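PDB 3N6Q: YghZ aldo-keto reductase from Escherichia coli, which is an aldo-keto reductase with a TIM-barrel fold, and probably carries out NADPH-dependent reduction of aldehydes and ketones. Local coordinates for residues N143-M146 against E147-A150; A152-H155 against A156-G160. All blocks are in the same frame, centred on the assembly; numbering follows the deposited sequence.

Contact 1: residues N143-M146 against E147-A150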
ATOM      1  N   ASN B 143      16.364  23.155  -5.893  1.00 17.95           N
ATOM      2  CA  ASN B 143      17.287  22.417  -5.026  1.00 18.88           C
ATOM      3  C   ASN B 143      16.807  21.022  -4.606  1.00 20.57           C
ATOM      4  O   ASN B 143      17.509  20.296  -3.885  1.00 20.45           O
ATOM      5  CB  ASN B 143      17.644  23.320  -3.813  1.00 20.50           C
ATOM      6  CG  ASN B 143      18.415  24.570  -4.221  1.00 27.78           C
ATOM      7  OD1 ASN B 143      19.372  24.503  -4.998  1.00 30.57           O
ATOM      8  ND2 ASN B 143      17.993  25.706  -3.720  1.00 31.60           N
ATOM      9  N   THR B 144      15.610  20.612  -5.031  1.00 14.61           N
ATOM     10  CA  THR B 144      15.193  19.248  -4.790  1.00 15.46           C
ATOM     11  C   THR B 144      15.102  18.624  -6.157  1.00 16.55           C
ATOM     12  O   THR B 144      14.417  19.208  -7.006  1.00 16.00           O
ATOM     13  CB  THR B 144      13.740  19.245  -4.173  1.00 15.55           C
ATOM     14  OG1 THR B 144      13.786  19.848  -2.846  1.00 16.33           O
ATOM     15  CG2 THR B 144      13.258  17.884  -3.956  1.00 15.43           C
ATOM     16  N   PRO B 145      15.651  17.417  -6.350  1.00 17.62           N
ATOM     17  CA  PRO B 145      15.459  16.761  -7.649  1.00 18.07           C
ATOM     18  C   PRO B 145      13.984  16.524  -7.917  1.00 18.62           C
ATOM     19  O   PRO B 145      13.220  16.121  -7.033  1.00 14.91           O
ATOM     20  CB  PRO B 145      16.183  15.415  -7.512  1.00 19.72           C
ATOM     21  CG  PRO B 145      16.785  15.378  -6.167  1.00 19.93           C
ATOM     22  CD  PRO B 145      16.309  16.536  -5.347  1.00 17.53           C
ATOM     23  N   MET B 146      13.554  16.692  -9.164  1.00 14.58           N
ATOM     24  CA  MET B 146      12.132  16.464  -9.396  1.00 14.89           C
ATOM     25  C   MET B 146      11.744  15.017  -9.220  1.00 15.22           C
ATOM     26  O   MET B 146      10.566  14.687  -8.991  1.00 16.28           O
ATOM     27  CB  MET B 146      11.763  16.989 -10.816  1.00 16.27           C
ATOM     28  CG  MET B 146      11.808  18.509 -10.886  1.00 15.89           C
ATOM     29  SD  MET B 146      11.107  18.992 -12.536  1.00 24.93           S
ATOM     30  CE  MET B 146      12.632  18.910 -13.453  1.00 23.37           C
ATOM     31  N   GLU B 147      12.714  14.103  -9.235  1.00 13.81           N
ATOM     32  CA  GLU B 147      12.348  12.722  -8.985  1.00 13.85           C
ATOM     33  C   GLU B 147      11.793  12.578  -7.507  1.00 12.73           C
ATOM     34  O   GLU B 147      10.897  11.760  -7.221  1.00 13.21           O
ATOM     35  CB  GLU B 147      13.584  11.858  -9.062  1.00 18.07           C
ATOM     36  CG  GLU B 147      14.086  11.640 -10.498  1.00 22.36           C
ATOM     37  CD  GLU B 147      14.930  12.812 -11.084  1.00 33.05           C
ATOM     38  OE1 GLU B 147      15.312  13.822 -10.415  1.00 26.94           O
ATOM     39  OE2 GLU B 147      15.205  12.691 -12.303  1.00 36.14           O
ATOM     40  N   GLU B 148      12.409  13.314  -6.614  1.00 14.46           N
ATOM     41  CA  GLU B 148      11.973  13.293  -5.181  1.00 14.63           C
ATOM     42  C   GLU B 148      10.573  13.911  -5.046  1.00 15.87           C
ATOM     43  O   GLU B 148       9.696  13.353  -4.397  1.00 13.42           O
ATOM     44  CB  GLU B 148      12.984  14.037  -4.308  1.00 12.38           C
ATOM     45  CG  GLU B 148      12.501  14.053  -2.781  1.00 12.42           C
ATOM     46  CD  GLU B 148      13.576  14.561  -1.814  1.00 18.03           C
ATOM     47  OE1 GLU B 148      14.772  14.563  -2.171  1.00 18.66           O
ATOM     48  OE2 GLU B 148      13.219  15.021  -0.710  1.00 16.23           O
ATOM     49  N   THR B 149      10.377  15.099  -5.629  1.00 12.28           N
ATOM     50  CA  THR B 149       9.071  15.731  -5.602  1.00 14.85           C
ATOM     51  C   THR B 149       8.022  14.812  -6.249  1.00 14.82           C
ATOM     52  O   THR B 149       6.937  14.601  -5.667  1.00 12.74           O
ATOM     53  CB  THR B 149       9.146  17.078  -6.311  1.00 14.82           C
ATOM     54  OG1 THR B 149      10.142  17.890  -5.661  1.00 17.47           O
ATOM     55  CG2 THR B 149       7.796  17.808  -6.256  1.00 17.79           C
ATOM     56  N   ALA B 150       8.337  14.229  -7.433  1.00 14.62           N
ATOM     57  CA  ALA B 150       7.376  13.311  -8.095  1.00 17.49           C
ATOM     58  C   ALA B 150       7.022  12.119  -7.266  1.00 16.62           C
ATOM     59  O   ALA B 150       5.880  11.667  -7.304  1.00 16.88           O
ATOM     60  CB  ALA B 150       7.873  12.868  -9.510  1.00 16.36           C
TER
HETATM   61  O   HOH W   1      11.647  19.298  -7.396  1.00 17.64           O

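Contact 2: residues A152-H155 against A156-G160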
ATOM      1  N   ALA B 152       7.148  11.867  -4.068  1.00 13.31           N
ATOM      2  CA  ALA B 152       6.240  12.354  -2.969  1.00 14.23           C
ATOM      3  C   ALA B 152       4.768  12.444  -3.448  1.00 13.55           C
ATOM      4  O   ALA B 152       3.838  11.978  -2.777  1.00 12.24           O
ATOM      5  CB  ALA B 152       6.711  13.700  -2.422  1.00 12.63           C
ATOM      6  N   LEU B 153       4.548  13.129  -4.557  1.00 13.71           N
ATOM      7  CA  LEU B 153       3.207  13.147  -5.149  1.00 14.19           C
ATOM      8  C   LEU B 153       2.692  11.721  -5.380  1.00 14.42           C
ATOM      9  O   LEU B 153       1.510  11.456  -5.075  1.00 13.77           O
ATOM     10  CB  LEU B 153       3.210  13.937  -6.489  1.00 13.30           C
ATOM     11  CG  LEU B 153       3.627  15.376  -6.337  1.00 14.56           C
ATOM     12  CD1 LEU B 153       3.690  16.019  -7.803  1.00 15.03           C
ATOM     13  CD2 LEU B 153       2.646  16.155  -5.448  1.00 13.61           C
ATOM     14  N   ALA B 154       3.533  10.802  -5.892  1.00 14.66           N
ATOM     15  CA  ALA B 154       3.081   9.433  -6.134  1.00 15.79           C
ATOM     16  C   ALA B 154       2.656   8.732  -4.850  1.00 15.59           C
ATOM     17  O   ALA B 154       1.684   8.001  -4.834  1.00 15.61           O
ATOM     18  CB  ALA B 154       4.121   8.603  -6.860  1.00 15.30           C
ATOM     19  N   HIS B 155       3.436   8.944  -3.792  1.00 14.63           N
ATOM     20  CA  HIS B 155       3.084   8.380  -2.508  1.00 16.09           C
ATOM     21  C   HIS B 155       1.737   8.918  -1.994  1.00 13.71           C
ATOM     22  O   HIS B 155       0.936   8.159  -1.435  1.00 15.03           O
ATOM     23  CB  HIS B 155       4.211   8.663  -1.503  1.00 15.26           C
ATOM     24  CG  HIS B 155       3.998   7.981  -0.183  1.00 17.21           C
ATOM     25  ND1 HIS B 155       4.319   6.647   0.015  1.00 19.26           N
ATOM     26  CD2 HIS B 155       3.357   8.386   0.931  1.00 19.94           C
ATOM     27  CE1 HIS B 155       3.973   6.302   1.241  1.00 20.51           C
ATOM     28  NE2 HIS B 155       3.429   7.351   1.832  1.00 21.18           N
ATOM     29  N   ALA B 156       1.460  10.207  -2.219  1.00 13.78           N
ATOM     30  CA  ALA B 156       0.165  10.785  -1.801  1.00 14.48           C
ATOM     31  C   ALA B 156      -0.960  10.031  -2.486  1.00 13.92           C
ATOM     32  O   ALA B 156      -2.013   9.712  -1.903  1.00 12.44           O
ATOM     33  CB  ALA B 156       0.114  12.315  -2.178  1.00 14.13           C
ATOM     34  N   VAL B 157      -0.769   9.749  -3.765  1.00 14.22           N
ATOM     35  CA  VAL B 157      -1.818   8.997  -4.505  1.00 14.27           C
ATOM     36  C   VAL B 157      -1.898   7.533  -4.072  1.00 14.38           C
ATOM     37  O   VAL B 157      -2.989   7.003  -3.765  1.00 15.73           O
ATOM     38  CB  VAL B 157      -1.566   9.096  -6.072  1.00 13.22           C
ATOM     39  CG1 VAL B 157      -2.653   8.244  -6.871  1.00 15.94           C
ATOM     40  CG2 VAL B 157      -1.655  10.560  -6.482  1.00 13.57           C
ATOM     41  N   GLN B 158      -0.743   6.873  -3.934  1.00 15.20           N
ATOM     42  CA  GLN B 158      -0.793   5.434  -3.634  1.00 16.79           C
ATOM     43  C   GLN B 158      -1.344   5.241  -2.245  1.00 17.40           C
ATOM     44  O   GLN B 158      -2.047   4.273  -2.006  1.00 17.30           O
ATOM     45  CB  GLN B 158       0.616   4.801  -3.674  1.00 18.03           C
ATOM     46  CG  GLN B 158       1.165   4.697  -5.114  1.00 23.22           C
ATOM     47  CD  GLN B 158       2.683   4.580  -5.188  1.00 37.06           C
ATOM     48  OE1 GLN B 158       3.396   4.780  -4.198  1.00 38.34           O
ATOM     49  NE2 GLN B 158       3.186   4.343  -6.397  1.00 38.39           N
ATOM     50  N   SER B 159      -1.075   6.189  -1.347  1.00 16.96           N
ATOM     51  CA  SER B 159      -1.511   6.011   0.041  1.00 19.04           C
ATOM     52  C   SER B 159      -2.974   6.347   0.235  1.00 18.64           C
ATOM     53  O   SER B 159      -3.468   6.262   1.353  1.00 19.93           O
ATOM     54  CB  SER B 159      -0.647   6.831   1.019  1.00 19.24           C
ATOM     55  OG  SER B 159      -0.786   8.231   0.746  1.00 22.95           O
ATOM     56  N   GLY B 160      -3.634   6.874  -0.801  1.00 17.43           N
ATOM     57  CA  GLY B 160      -5.029   7.229  -0.705  1.00 17.65           C
ATOM     58  C   GLY B 160      -5.260   8.624  -0.087  1.00 18.59           C
ATOM     59  O   GLY B 160      -6.373   8.925   0.294  1.00 20.03           O
TER
HETATM   60  O   HOH W   2       5.538   4.979  -1.963  1.00 30.06           O
HETATM   61  O   HOH W   3       3.509   4.134  -1.739  1.00 59.15           O

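Contact 1: residues N143-M146 against E147-A150
The carboxylates of Glu-147 and Glu-148 each bring one oxygen to the ring of Pro-145, but at different carbons: OE1 of Glu-147 lies 3.4 Å from Pro-145 CB, and OE1 of Glu-148 lies 4.0 Å from Pro-145 CD. These are van der Waals contacts. Glu-147 reaches the ring because its chain folds back at chi2 (81°), whereas Glu-148 runs out straight beyond CG. The first turn of helix 146-158 shows how a helix can start on a residue whose side chain has no capping group, since Pro-145 holds the N-cap position. Its carbonyl oxygen takes two weak hydrogen bonds, from Glu-148 N at 3.0 Å with a strongly bent N-H, and from Thr-149 N at 3.3 Å. The next link is firmer: Ala-150 N donates to Met-146 O over 2.8 Å, nearly straight at 166°. Thr-144, from the loop, packs against the first turn. Its methyl CG2 crosses Thr-149 at about a right angle, 3.6 Å from OG1, and also meets CB of Glu-148. A water between the loop and the helix donates to Thr-144 O and to Thr-149 OG1 (2.7 Å). The two threonine hydroxyls have further partners, Asp-141 for Thr-144 OG1 and Gly-111 O for Thr-149 OG1. Met-146 instead packs on helix 172-183. The end of Glu-148 is held beyond the turn by Arg-113 N and, on the second subunit, by Tyr-164 OH and Gly-22 N, so both carboxylate oxygens are satisfied. Two acidic side chains in a first helical turn would be expected to interact favourably with the positive end of the helix dipole, and the grip on Glu-148 ties this helix start to the subunit interface.

Contact 2: residues A152-H155 against A156-G160
The closing turns of helix 146-158, which links parallel strands 132-137 and 162-168 in a beta-alpha-beta unit of the TIM barrel, end in a Schellman motif. Gly-160 leaves the helical conformation with a positive phi of 84°, and its N bonds to Val-157 O. Ahead of it the helix is regular: Ala-156 N donates to Ala-152 O at 3.0 Å, Val-157 N to Leu-153 O, and Gln-158 N to Ala-154 O at 2.8 Å. At the final step the acceptor is doubly engaged. His-155 O receives both Ser-159 N and Ser-159 OG, each at 2.8 Å, and the two donors approach from opposite faces of the carbonyl plane. The hydroxyl can do this because chi1 of Ser-159 (63°) sets OG between its own N and carbonyl carbon, turned back over the last turn. Inward, Leu-153 and Ala-156 rest on Phe-135 of the barrel sheet, and Val-157 meets Val-165; Ala-152 and Ala-156 also touch helix 113-127. The ring of His-155, with CG anti to the backbone N (chi1 -174°), stands out from the side of the helix and packs on Arg-113 and Leu-117 of helix 113-127. Ser-159 CB lies over one face of this ring, 4.2 Å from His-155 NE2. Alongside, the extended Gln-158 lays its CG 3.4 Å from Ala-154 O and leaves OE1 on the His-155 side, where water bridges the gap. That water is modelled at two sites too close to be filled together, probably alternatives; the one at the edge of the imidazole, in its plane, lies 3.1 Å from Gln-158 OE1 and 2.9 Å from His-155 ND1.

Contacts 1 and 2 lie in series on helix 146-158, at its start and its finish, with centres about 14 Å apart; the backbone runs on between them, Ala-152 N lying 3.0 Å from Glu-148 O. Contact 1 follows strand 132-137, on the side of the barrel where aldo-keto reductases usually carry their active site, and contact 2 leads into strand 162-168. Both nevertheless belong to the outer layer, their centres about 23 and 21 Å from the centre of the chain. Arg-113 is a shared neighbour, bonded through its N to Glu-148 in contact 1 and packed against His-155 in contact 2. Each contact also reaches the second subunit, and Val-157 of contact 2 meets the third.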